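Local coordinates for protein fusolin (Unidentified entomopoxvirus, PDB 4OW5) that forms the crystalline spindles of entomopoxviruses and enhances virulence, probably as a chitin-binding, copper-dependent lytic polysaccharide monooxygenase, at residues G18-P23 with A58-F63; Q39-K44 with D107-D112; F149-T154 with T198-P203; Q208-V213 with Y226-V231. All coordinates share one frame; numbering follows the deposited sequence.

Interaction 1 of 4, residues G18-P23 with A58-F63; sequences GGFWWP and AAQYMF. With EDO (1,2-ethanediol), chain D.
Gln60 grips the backbone of the loop 18-23 through its side-chain amide. Its NE2 gives a weak, bent hydrogen bond to Phe20 O (2.9 Å, 127° at the hydrogen). Trp21 O lies 3.0 Å from the same Gln60 NE2. The extended chain of Gln60 carries the amide out to these two carbonyls, and NE2 also has a weak bond to Tyr38 OH.

The aromatic contacts lie beside this polar one. Phe63 CB sits over the centre of the Phe20 ring as a CH-pi contact, 3.8 Å from its centroid. The Phe63 ring itself meets Phe20 obliquely, with planes 55° apart, and Phe20 CD2 comes within 3.3 Å of Phe63 CD2. Gln60 OE1 lies at the edge of the Trp21 indole, 3.5 Å from Trp21 CE3.

A bound ethanediol takes a hydrogen bond from Trp21 NE1 to its O1 (3.3 Å).

Phe20 is buried between helices: it also touches Asn15 of helix 10-17 and Tyr38 of helix 32-47. Phe63 reaches Cys14, of the Cys14-Cys34 disulfide. The contact joins the loop between helices 10-17 and 32-47 to helix 52-64, with Asp335 of the second subunit packed on Trp21.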
# COMPACT_ATOMS: atom_id res chain seq x y z
N GLY A 18 -17.41 19.48 -2.53
CA GLY A 18 -17.99 20.47 -3.41
C GLY A 18 -17.35 20.56 -4.77
O GLY A 18 -16.72 19.61 -5.23
N GLY A 19 -17.51 21.73 -5.38
CA GLY A 19 -17.02 22.01 -6.72
C GLY A 19 -17.89 21.39 -7.81
O GLY A 19 -17.54 21.50 -8.97
N PHE A 20 -19.03 20.76 -7.46
CA PHE A 20 -19.89 20.02 -8.41
C PHE A 20 -21.15 20.81 -8.83
O PHE A 20 -21.80 20.43 -9.81
CB PHE A 20 -20.33 18.67 -7.81
CG PHE A 20 -21.26 18.77 -6.62
CD1 PHE A 20 -22.62 18.95 -6.80
CD2 PHE A 20 -20.78 18.67 -5.32
CE1 PHE A 20 -23.48 19.05 -5.70
CE2 PHE A 20 -21.64 18.76 -4.24
CZ PHE A 20 -22.99 18.95 -4.43
N TRP A 21 -21.55 21.83 -8.08
CA TRP A 21 -22.73 22.61 -8.48
C TRP A 21 -22.49 23.38 -9.77
O TRP A 21 -23.43 23.66 -10.51
CB TRP A 21 -23.16 23.60 -7.37
CG TRP A 21 -23.77 22.95 -6.18
CD1 TRP A 21 -23.34 23.04 -4.89
CD2 TRP A 21 -24.94 22.13 -6.16
NE1 TRP A 21 -24.14 22.28 -4.08
CE2 TRP A 21 -25.18 21.78 -4.82
CE3 TRP A 21 -25.80 21.64 -7.15
CZ2 TRP A 21 -26.21 20.90 -4.45
CZ3 TRP A 21 -26.86 20.84 -6.78
CH2 TRP A 21 -27.06 20.48 -5.44
N TRP A 22 -21.24 23.76 -10.01
CA TRP A 22 -20.86 24.55 -11.17
C TRP A 22 -19.35 24.47 -11.38
O TRP A 22 -18.64 24.55 -10.38
CB TRP A 22 -21.27 26.03 -10.94
CG TRP A 22 -21.26 26.82 -12.21
CD1 TRP A 22 -20.20 27.47 -12.76
CD2 TRP A 22 -22.26 26.75 -13.23
NE1 TRP A 22 -20.50 27.89 -14.03
CE2 TRP A 22 -21.77 27.46 -14.35
CE3 TRP A 22 -23.52 26.15 -13.31
CZ2 TRP A 22 -22.50 27.59 -15.53
CZ3 TRP A 22 -24.27 26.33 -14.46
CH2 TRP A 22 -23.75 27.03 -15.56
N PRO A 23 -18.80 24.38 -12.61
CA PRO A 23 -19.46 24.20 -13.92
C PRO A 23 -20.28 22.90 -14.00
O PRO A 23 -20.04 21.97 -13.22
CB PRO A 23 -18.28 24.16 -14.91
CG PRO A 23 -17.10 24.61 -14.17
CD PRO A 23 -17.34 24.31 -12.73
N ALA A 58 -28.75 15.15 -13.19
CA ALA A 58 -28.62 13.74 -12.81
C ALA A 58 -27.37 13.52 -11.98
O ALA A 58 -27.46 12.90 -10.92
CB ALA A 58 -28.61 12.86 -14.05
N ALA A 59 -26.24 14.07 -12.42
CA ALA A 59 -24.95 13.92 -11.72
C ALA A 59 -24.95 14.71 -10.39
O ALA A 59 -24.42 14.23 -9.39
CB ALA A 59 -23.81 14.38 -12.60
N GLN A 60 -25.56 15.90 -10.38
CA GLN A 60 -25.62 16.70 -9.14
C GLN A 60 -26.56 16.05 -8.14
O GLN A 60 -26.27 16.09 -6.95
CB GLN A 60 -26.01 18.16 -9.39
CG GLN A 60 -24.92 18.89 -10.13
CD GLN A 60 -25.29 20.26 -10.61
OE1 GLN A 60 -26.41 20.71 -10.46
NE2 GLN A 60 -24.33 20.93 -11.23
N TYR A 61 -27.65 15.40 -8.62
CA TYR A 61 -28.59 14.68 -7.75
C TYR A 61 -27.87 13.55 -7.02
O TYR A 61 -28.12 13.30 -5.84
CB TYR A 61 -29.76 14.13 -8.57
CG TYR A 61 -30.76 13.32 -7.77
CD1 TYR A 61 -30.62 11.94 -7.64
CD2 TYR A 61 -31.94 13.89 -7.30
CE1 TYR A 61 -31.56 11.18 -6.97
CE2 TYR A 61 -32.89 13.14 -6.61
CZ TYR A 61 -32.71 11.77 -6.49
OH TYR A 61 -33.67 11.02 -5.86
N MET A 62 -26.97 12.86 -7.71
CA MET A 62 -26.18 11.79 -7.08
C MET A 62 -25.37 12.33 -5.87
O MET A 62 -25.29 11.68 -4.83
CB MET A 62 -25.28 11.16 -8.15
CG MET A 62 -24.24 10.24 -7.60
SD MET A 62 -23.16 9.46 -8.84
CE MET A 62 -22.63 10.83 -9.71
N PHE A 63 -24.76 13.50 -6.01
CA PHE A 63 -23.97 14.09 -4.91
C PHE A 63 -24.84 14.71 -3.79
O PHE A 63 -24.55 14.55 -2.59
CB PHE A 63 -23.04 15.19 -5.46
CG PHE A 63 -21.74 14.73 -6.05
CD1 PHE A 63 -21.70 13.71 -6.98
CD2 PHE A 63 -20.57 15.41 -5.79
CE1 PHE A 63 -20.49 13.30 -7.54
CE2 PHE A 63 -19.38 15.06 -6.42
CZ PHE A 63 -19.34 13.97 -7.24
C1 EDO D . -22.67 21.75 -0.73
O1 EDO D . -23.75 20.94 -1.14
C2 EDO D . -21.46 21.49 -1.63
O2 EDO D . -20.32 21.18 -0.85

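Interaction 2 of 4, residues Q39-K44 with D107-D112; sequences QNVYNK and DKTGMD. With EDO (1,2-ethanediol), chain E; EDO (1,2-ethanediol), chain H.
Lys44 leaves helix 32-47 with CG opposite its backbone N (chi1 -173°), and every later torsion is also extended. The straight chain brings its ammonium group to Asp107. The carboxylate of Asp107 also stands opposite its own backbone N (chi1 -174°), which turns it toward the helix.

The two side chains cross obliquely and form a salt bridge, Lys44 NZ to Asp107 OD2 at 2.9 Å. Asp107 OD2 accepts with its syn lone pair. The methylenes of Lys44 pass close to the same oxygen, with CE 3.4 Å from Asp107 OD2.

The other oxygen is held within its own segment. Asp107 OD1 accepts from Thr109 N (2.9 Å), nearly along the C-O axis, and from Thr109 OG1 on its syn side. With both oxygens bonded, the carboxylate is restrained from turning. A water accepts from Lys44 NZ and donates to Thr109 OG1, so Thr109 OG1 is linked to the ammonium group through the water as well as to Asp107 OD1.

Beside the salt bridge, the Val41 methyl CG2 packs against the turn, 3.7 Å from Gly110 N and 4.0 Å from Asp107 OD1. The backbones come close here, with CA of Asn40 and Gly110 5.6 Å apart. The amide of Asn40 points on to the second subunit, where it pairs with Asp243 O and Ile245 N. A second water joins Asn40 ND2 to Thr109 O, the latter bond weak.

The bond from Thr109 N to Asp107 OD1 defines an Asx turn, which leads into the 3-10 segment 109-112. The salt bridge ties this turn to the side of helix 32-47.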
# COMPACT_ATOMS: atom_id res chain seq x y z
N GLN A 39 -18.83 12.69 -13.70
CA GLN A 39 -18.74 12.68 -15.16
C GLN A 39 -19.26 11.40 -15.80
O GLN A 39 -19.79 11.46 -16.90
CB GLN A 39 -17.31 12.99 -15.61
CG GLN A 39 -17.03 14.48 -15.32
CD GLN A 39 -15.65 14.98 -15.63
OE1 GLN A 39 -14.74 14.23 -15.98
NE2 GLN A 39 -15.47 16.29 -15.53
N ASN A 40 -19.22 10.27 -15.10
CA ASN A 40 -19.80 9.07 -15.66
C ASN A 40 -21.31 9.23 -15.80
O ASN A 40 -21.88 8.90 -16.84
CB ASN A 40 -19.49 7.82 -14.82
CG ASN A 40 -18.57 6.86 -15.51
OD1 ASN A 40 -17.70 7.25 -16.29
ND2 ASN A 40 -18.80 5.58 -15.36
N VAL A 41 -21.95 9.76 -14.77
CA VAL A 41 -23.41 9.95 -14.81
C VAL A 41 -23.75 11.05 -15.82
O VAL A 41 -24.65 10.87 -16.62
CB VAL A 41 -23.97 10.25 -13.42
CG1 VAL A 41 -25.45 10.62 -13.52
CG2 VAL A 41 -23.76 9.05 -12.50
N TYR A 42 -23.04 12.17 -15.78
CA TYR A 42 -23.22 13.25 -16.74
C TYR A 42 -23.08 12.71 -18.20
O TYR A 42 -23.98 12.91 -19.02
CB TYR A 42 -22.17 14.34 -16.45
CG TYR A 42 -22.23 15.56 -17.35
CD1 TYR A 42 -21.34 15.72 -18.39
CD2 TYR A 42 -23.09 16.61 -17.06
CE1 TYR A 42 -21.36 16.85 -19.21
CE2 TYR A 42 -23.14 17.75 -17.87
CZ TYR A 42 -22.28 17.86 -18.95
OH TYR A 42 -22.32 18.99 -19.74
N ASN A 43 -22.01 11.97 -18.47
CA ASN A 43 -21.81 11.43 -19.83
C ASN A 43 -22.84 10.35 -20.20
O ASN A 43 -23.23 10.29 -21.36
CB ASN A 43 -20.39 10.90 -20.02
CG ASN A 43 -19.35 11.98 -19.99
OD1 ASN A 43 -19.64 13.14 -20.22
ND2 ASN A 43 -18.14 11.65 -19.61
N LYS A 44 -23.34 9.56 -19.23
CA LYS A 44 -24.36 8.53 -19.48
C LYS A 44 -25.68 9.16 -19.97
O LYS A 44 -26.27 8.69 -20.94
CB LYS A 44 -24.62 7.71 -18.22
CG LYS A 44 -25.54 6.50 -18.41
CD LYS A 44 -25.65 5.80 -17.04
CE LYS A 44 -26.59 4.63 -17.00
NZ LYS A 44 -26.47 3.92 -15.70
N ASP A 107 -30.00 7.96 -10.52
CA ASP A 107 -28.83 7.18 -10.93
C ASP A 107 -27.64 7.61 -10.07
O ASP A 107 -27.19 8.75 -10.16
CB ASP A 107 -28.53 7.35 -12.41
CG ASP A 107 -27.42 6.45 -12.92
OD1 ASP A 107 -26.50 6.13 -12.13
OD2 ASP A 107 -27.46 6.06 -14.09
N LYS A 108 -27.14 6.70 -9.22
CA LYS A 108 -25.99 6.98 -8.36
C LYS A 108 -24.83 6.06 -8.70
O LYS A 108 -23.86 5.98 -7.94
CB LYS A 108 -26.37 6.84 -6.88
CG LYS A 108 -27.43 7.88 -6.45
CD LYS A 108 -28.03 7.49 -5.15
CE LYS A 108 -29.01 8.49 -4.61
NZ LYS A 108 -30.33 7.84 -4.45
N THR A 109 -24.87 5.42 -9.88
CA THR A 109 -23.89 4.44 -10.35
C THR A 109 -22.50 4.96 -10.56
O THR A 109 -21.58 4.13 -10.59
CB THR A 109 -24.34 3.71 -11.60
OG1 THR A 109 -24.52 4.65 -12.65
CG2 THR A 109 -25.57 2.91 -11.37
N GLY A 110 -22.28 6.27 -10.62
CA GLY A 110 -20.93 6.82 -10.69
C GLY A 110 -20.14 6.44 -9.45
O GLY A 110 -18.93 6.22 -9.53
N MET A 111 -20.82 6.24 -8.31
CA MET A 111 -20.16 5.88 -7.06
C MET A 111 -19.66 4.43 -7.06
O MET A 111 -18.90 4.09 -6.16
CB MET A 111 -21.10 6.15 -5.86
CG MET A 111 -21.40 7.66 -5.66
SD MET A 111 -19.88 8.61 -5.30
CE MET A 111 -20.44 10.30 -5.60
N ASP A 112 -19.98 3.62 -8.08
CA ASP A 112 -19.50 2.23 -8.15
C ASP A 112 -18.38 2.04 -9.18
O ASP A 112 -17.95 0.91 -9.39
CB ASP A 112 -20.66 1.28 -8.46
CG ASP A 112 -21.42 0.95 -7.21
OD1 ASP A 112 -20.88 0.17 -6.35
OD2 ASP A 112 -22.53 1.46 -7.07
C1 EDO E . -17.37 15.51 -19.20
O1 EDO E . -18.13 15.39 -20.40
C2 EDO E . -15.97 14.95 -19.42
O2 EDO E . -16.00 13.53 -19.58
C1 EDO H . -17.70 -0.06 -5.84
O1 EDO H . -18.41 -1.00 -6.57
C2 EDO H . -16.44 0.41 -6.56
O2 EDO H . -15.56 0.77 -5.52
O HOH W 1 -20.88 4.73 -13.56
O HOH W 2 -23.51 2.69 -14.99

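Interaction 3 of 4, residues F149-T154 with T198-P203; sequences FEIYIT and TTVGIP
The strand segments 149-154 and 198-203 run nearly parallel, 15° apart in direction, with axes 8.7 Å from each other, the spacing of two layers packed face to face. No backbone pairing joins them, and side chains make nearly all of the contact. Ile151 lies nearest Val200 and Ile153 nearest Ile202 along the backbone.

The methyl groups at the ends of the two isoleucines do most of the touching. Ile151 CD1 meets Val200 CG2 at 4.0 Å. These side chains slide past each other in opposite directions. The same CD1 just reaches Thr198 CG2, at 4.5 Å.

Ile153 takes a different shape. Its CG1 stands opposite the backbone N (chi1 -174°), whereas in Ile151 it lies beside the N (chi1 -52°). CD1 of Ile153 is thereby carried across to Pro203, whose ring it meets end-on at CD, with Ile153 CD1 3.9 Å from Pro203 CD. The same methyl also touches Ile202 CG2 at 4.0 Å. One methyl group thus packs against two successive residues.

Ile153 also lies on Phe209 and Leu211 of the neighbouring strand 209-217, and Ile173 of strand 170-176 packs on both Ile153 and Ile202. Ile151 touches Phe136, and Ile202 touches Ile134, both from strand 131-140.

Strand 147-154 belongs to the mixed sheet and strand 194-203 to the antiparallel one. Their packing forms part of the hydrophobic core of a beta-sandwich, the fibronectin type III-like fold found in lytic polysaccharide monooxygenases.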
# COMPACT_ATOMS: atom_id res chain seq x y z
N PHE A 149 -28.40 -2.01 12.28
CA PHE A 149 -27.27 -1.85 11.37
C PHE A 149 -26.60 -3.15 11.08
O PHE A 149 -26.63 -4.07 11.89
CB PHE A 149 -26.20 -0.93 11.98
CG PHE A 149 -26.55 0.53 11.98
CD1 PHE A 149 -27.39 1.06 12.95
CD2 PHE A 149 -25.98 1.40 11.06
CE1 PHE A 149 -27.71 2.41 12.94
CE2 PHE A 149 -26.29 2.74 11.06
CZ PHE A 149 -27.19 3.24 11.97
N GLU A 150 -25.97 -3.20 9.92
CA GLU A 150 -25.07 -4.27 9.54
C GLU A 150 -23.85 -3.61 8.99
O GLU A 150 -23.98 -2.64 8.26
CB GLU A 150 -25.66 -5.24 8.53
CG GLU A 150 -26.86 -5.97 9.07
CD GLU A 150 -27.44 -6.98 8.11
OE1 GLU A 150 -27.45 -6.69 6.89
OE2 GLU A 150 -27.93 -8.03 8.57
N ILE A 151 -22.67 -4.08 9.38
CA ILE A 151 -21.40 -3.53 8.89
C ILE A 151 -20.63 -4.70 8.32
O ILE A 151 -20.56 -5.77 8.94
CB ILE A 151 -20.61 -2.77 9.97
CG1 ILE A 151 -21.49 -1.70 10.66
CG2 ILE A 151 -19.31 -2.17 9.39
CD1 ILE A 151 -20.78 -0.94 11.81
N TYR A 152 -20.08 -4.48 7.13
CA TYR A 152 -19.28 -5.43 6.39
C TYR A 152 -17.92 -4.88 6.05
O TYR A 152 -17.78 -3.68 5.89
CB TYR A 152 -19.96 -5.83 5.08
CG TYR A 152 -21.34 -6.43 5.27
CD1 TYR A 152 -21.52 -7.81 5.23
CD2 TYR A 152 -22.46 -5.63 5.40
CE1 TYR A 152 -22.77 -8.38 5.38
CE2 TYR A 152 -23.73 -6.19 5.54
CZ TYR A 152 -23.88 -7.56 5.56
OH TYR A 152 -25.10 -8.16 5.69
N ILE A 153 -16.95 -5.77 5.86
CA ILE A 153 -15.60 -5.43 5.42
C ILE A 153 -15.28 -6.28 4.19
O ILE A 153 -15.65 -7.47 4.13
CB ILE A 153 -14.50 -5.60 6.52
CG1 ILE A 153 -13.14 -5.08 5.99
CG2 ILE A 153 -14.36 -7.07 6.97
CD1 ILE A 153 -12.09 -4.96 7.02
N THR A 154 -14.62 -5.67 3.21
CA THR A 154 -14.23 -6.42 2.03
C THR A 154 -13.20 -7.54 2.39
O THR A 154 -12.41 -7.40 3.32
CB THR A 154 -13.67 -5.53 0.93
OG1 THR A 154 -12.75 -4.59 1.51
CG2 THR A 154 -14.77 -4.82 0.14
N THR A 198 -20.85 3.27 17.59
CA THR A 198 -20.50 1.94 18.10
C THR A 198 -19.03 1.65 17.79
O THR A 198 -18.54 2.11 16.78
CB THR A 198 -21.43 0.86 17.48
OG1 THR A 198 -21.34 -0.34 18.23
CG2 THR A 198 -21.13 0.56 16.01
N THR A 199 -18.36 0.86 18.62
CA THR A 199 -17.00 0.41 18.38
C THR A 199 -17.06 -0.98 17.80
O THR A 199 -17.71 -1.87 18.36
CB THR A 199 -16.14 0.45 19.65
OG1 THR A 199 -16.06 1.80 20.07
CG2 THR A 199 -14.71 -0.06 19.41
N VAL A 200 -16.33 -1.17 16.70
CA VAL A 200 -16.17 -2.46 16.04
C VAL A 200 -14.70 -2.68 15.86
O VAL A 200 -13.99 -1.72 15.53
CB VAL A 200 -16.91 -2.51 14.67
CG1 VAL A 200 -16.78 -3.88 14.02
CG2 VAL A 200 -18.36 -2.12 14.83
N GLY A 201 -14.25 -3.91 16.10
CA GLY A 201 -12.88 -4.30 15.86
C GLY A 201 -12.75 -4.53 14.38
O GLY A 201 -13.47 -5.35 13.83
N ILE A 202 -11.92 -3.76 13.71
CA ILE A 202 -11.73 -3.89 12.25
C ILE A 202 -10.56 -4.79 11.98
O ILE A 202 -9.46 -4.46 12.42
CB ILE A 202 -11.50 -2.49 11.62
CG1 ILE A 202 -12.66 -1.53 11.99
CG2 ILE A 202 -11.34 -2.60 10.10
CD1 ILE A 202 -14.05 -1.96 11.50
N PRO A 203 -10.73 -5.90 11.23
CA PRO A 203 -9.58 -6.74 10.89
C PRO A 203 -8.54 -5.91 10.15
O PRO A 203 -8.88 -5.14 9.26
CB PRO A 203 -10.18 -7.85 9.99
CG PRO A 203 -11.65 -7.83 10.30
CD PRO A 203 -11.98 -6.42 10.63

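Interaction 4 of 4, residues Q208-V213 with Y226-V231; sequences QFVLYV and YNCADV
Strands 209-217 and 223-234 form a beta hairpin, and this contact is its antiparallel pairing. Phe209 with Val231, Leu211 with Ala229 and Val213 with Asn227 are hydrogen-bonded pairs. Each has two backbone bonds; that from Phe209 N to Val231 O is 2.8 Å and almost straight (175°). Val210 with Asp230 and Tyr212 with Cys228 are the non-hydrogen-bonded pairs between them.

On one face the Phe209 ring turns back to Val231. Its CG lies between backbone N and carbonyl carbon (chi1 62°), which brings one ring face to Val231 CB, 3.9 Å from the ring centroid. Val231 CG2 also meets Leu211 CD1 at 3.8 Å. This face looks into the beta-sandwich core, where Leu211 touches Ile134 and Phe136 of the other sheet.

The opposite face carries Val210, Tyr212, Cys228 and Asp230. Cys228 SG, in a disulfide with Cys93, lies obliquely beside the Tyr212 ring, 3.6 Å from Tyr212 CD1. Tyr212 OH passes Tyr226 CB at 3.4 Å and makes its hydrogen bond to Leu92 O.

Val210 and Asp230 lie side by side, with Val210 CG2 3.4 Å from Asp230 OD1. A water donates to that oxygen and to Phe209 O, and accepts from Gln208 NE2. Asp230 OD1 also forms a salt bridge with Arg10, and Gln208 NE2 bonds to Trp117 O.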
# COMPACT_ATOMS: atom_id res chain seq x y z
N GLN A 208 -5.80 -1.16 0.79
CA GLN A 208 -6.95 -0.29 0.90
C GLN A 208 -8.20 -1.16 0.78
O GLN A 208 -8.25 -2.08 -0.03
CB GLN A 208 -6.89 0.80 -0.16
CG GLN A 208 -8.08 1.70 -0.09
CD GLN A 208 -7.95 2.96 -0.87
OE1 GLN A 208 -6.86 3.43 -1.19
NE2 GLN A 208 -9.08 3.50 -1.24
N PHE A 209 -9.16 -0.94 1.67
CA PHE A 209 -10.37 -1.75 1.74
C PHE A 209 -11.61 -0.88 1.84
O PHE A 209 -11.53 0.35 1.94
CB PHE A 209 -10.27 -2.72 2.93
CG PHE A 209 -10.16 -2.09 4.29
CD1 PHE A 209 -8.93 -1.66 4.77
CD2 PHE A 209 -11.28 -1.93 5.09
CE1 PHE A 209 -8.82 -1.16 6.06
CE2 PHE A 209 -11.18 -1.35 6.35
CZ PHE A 209 -9.95 -1.01 6.85
N VAL A 210 -12.75 -1.54 1.80
CA VAL A 210 -14.06 -0.91 1.88
C VAL A 210 -14.81 -1.49 3.06
O VAL A 210 -14.76 -2.70 3.32
CB VAL A 210 -14.87 -1.07 0.53
CG1 VAL A 210 -16.37 -0.78 0.71
CG2 VAL A 210 -14.29 -0.20 -0.56
N LEU A 211 -15.46 -0.59 3.79
CA LEU A 211 -16.42 -0.92 4.85
C LEU A 211 -17.78 -0.60 4.26
O LEU A 211 -17.92 0.43 3.60
CB LEU A 211 -16.15 -0.14 6.15
CG LEU A 211 -14.83 -0.50 6.83
CD1 LEU A 211 -14.50 0.40 7.96
CD2 LEU A 211 -14.85 -1.92 7.32
N TYR A 212 -18.71 -1.55 4.34
CA TYR A 212 -20.06 -1.39 3.83
C TYR A 212 -21.04 -1.35 5.00
O TYR A 212 -21.01 -2.24 5.83
CB TYR A 212 -20.40 -2.51 2.88
CG TYR A 212 -21.58 -2.27 1.96
CD1 TYR A 212 -21.65 -1.12 1.17
CD2 TYR A 212 -22.63 -3.18 1.89
CE1 TYR A 212 -22.71 -0.91 0.30
CE2 TYR A 212 -23.67 -3.00 0.99
CZ TYR A 212 -23.73 -1.86 0.22
OH TYR A 212 -24.73 -1.74 -0.70
N VAL A 213 -21.83 -0.29 5.09
CA VAL A 213 -22.77 -0.08 6.20
C VAL A 213 -24.18 -0.04 5.65
O VAL A 213 -24.50 0.75 4.75
CB VAL A 213 -22.46 1.21 6.99
CG1 VAL A 213 -23.49 1.44 8.11
CG2 VAL A 213 -21.07 1.17 7.57
N TYR A 226 -27.59 2.28 2.42
CA TYR A 226 -26.38 1.52 2.13
C TYR A 226 -25.25 2.47 1.73
O TYR A 226 -25.40 3.23 0.78
CB TYR A 226 -26.64 0.52 1.01
CG TYR A 226 -27.77 -0.46 1.30
CD1 TYR A 226 -27.50 -1.77 1.68
CD2 TYR A 226 -29.09 -0.07 1.16
CE1 TYR A 226 -28.54 -2.67 1.92
CE2 TYR A 226 -30.14 -0.97 1.40
CZ TYR A 226 -29.86 -2.26 1.81
OH TYR A 226 -30.89 -3.09 2.15
N ASN A 227 -24.13 2.44 2.44
CA ASN A 227 -22.98 3.31 2.14
C ASN A 227 -21.66 2.55 2.16
O ASN A 227 -21.41 1.79 3.10
CB ASN A 227 -22.84 4.42 3.18
CG ASN A 227 -23.83 5.54 3.23
OD1 ASN A 227 -23.59 6.48 3.96
ND2 ASN A 227 -24.87 5.59 2.43
N CYS A 228 -20.79 2.87 1.19
CA CYS A 228 -19.41 2.43 1.12
C CYS A 228 -18.53 3.45 1.77
O CYS A 228 -18.72 4.64 1.56
CB CYS A 228 -18.98 2.22 -0.34
SG CYS A 228 -19.81 0.85 -1.14
N ALA A 229 -17.54 3.01 2.55
CA ALA A 229 -16.52 3.87 3.14
C ALA A 229 -15.15 3.27 2.80
O ALA A 229 -14.91 2.09 3.04
CB ALA A 229 -16.70 3.97 4.62
N ASP A 230 -14.28 4.08 2.23
CA ASP A 230 -12.91 3.69 1.83
C ASP A 230 -11.95 3.93 3.00
O ASP A 230 -11.95 5.00 3.61
CB ASP A 230 -12.48 4.47 0.60
CG ASP A 230 -13.44 4.26 -0.57
OD1 ASP A 230 -13.51 3.11 -1.09
OD2 ASP A 230 -14.14 5.25 -0.96
N VAL A 231 -11.14 2.96 3.29
CA VAL A 231 -10.22 2.98 4.44
C VAL A 231 -8.89 2.28 4.12
O VAL A 231 -8.85 1.29 3.38
CB VAL A 231 -10.89 2.26 5.68
CG1 VAL A 231 -10.05 2.40 6.97
CG2 VAL A 231 -12.32 2.72 5.94
O HOH W 3 -11.31 1.61 -0.53

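In the fold
Interactions 1 and 2 share the helical part of the domain, their centres 11 Å apart. They touch directly: Met62 CE lies 3.5 Å from Val41 CG2, and Phe63 CE1 3.6 Å from Met111 CE. Both also reach the second subunit. Interactions 3 and 4 belong to the beta-sandwich, with centres 10 Å apart. Strand 147-154 pairs with strand 209-217, and Tyr152 N is 2.8 Å from Tyr212 O, a probable hydrogen bond. Nearest atoms of interactions 2 and 4 are about 5 Å apart. In interaction 4 the Asn227 side chain is about 10 Å from that of His1, which binds copper or zinc in other structures of this protein, though no metal is bound to this chain here.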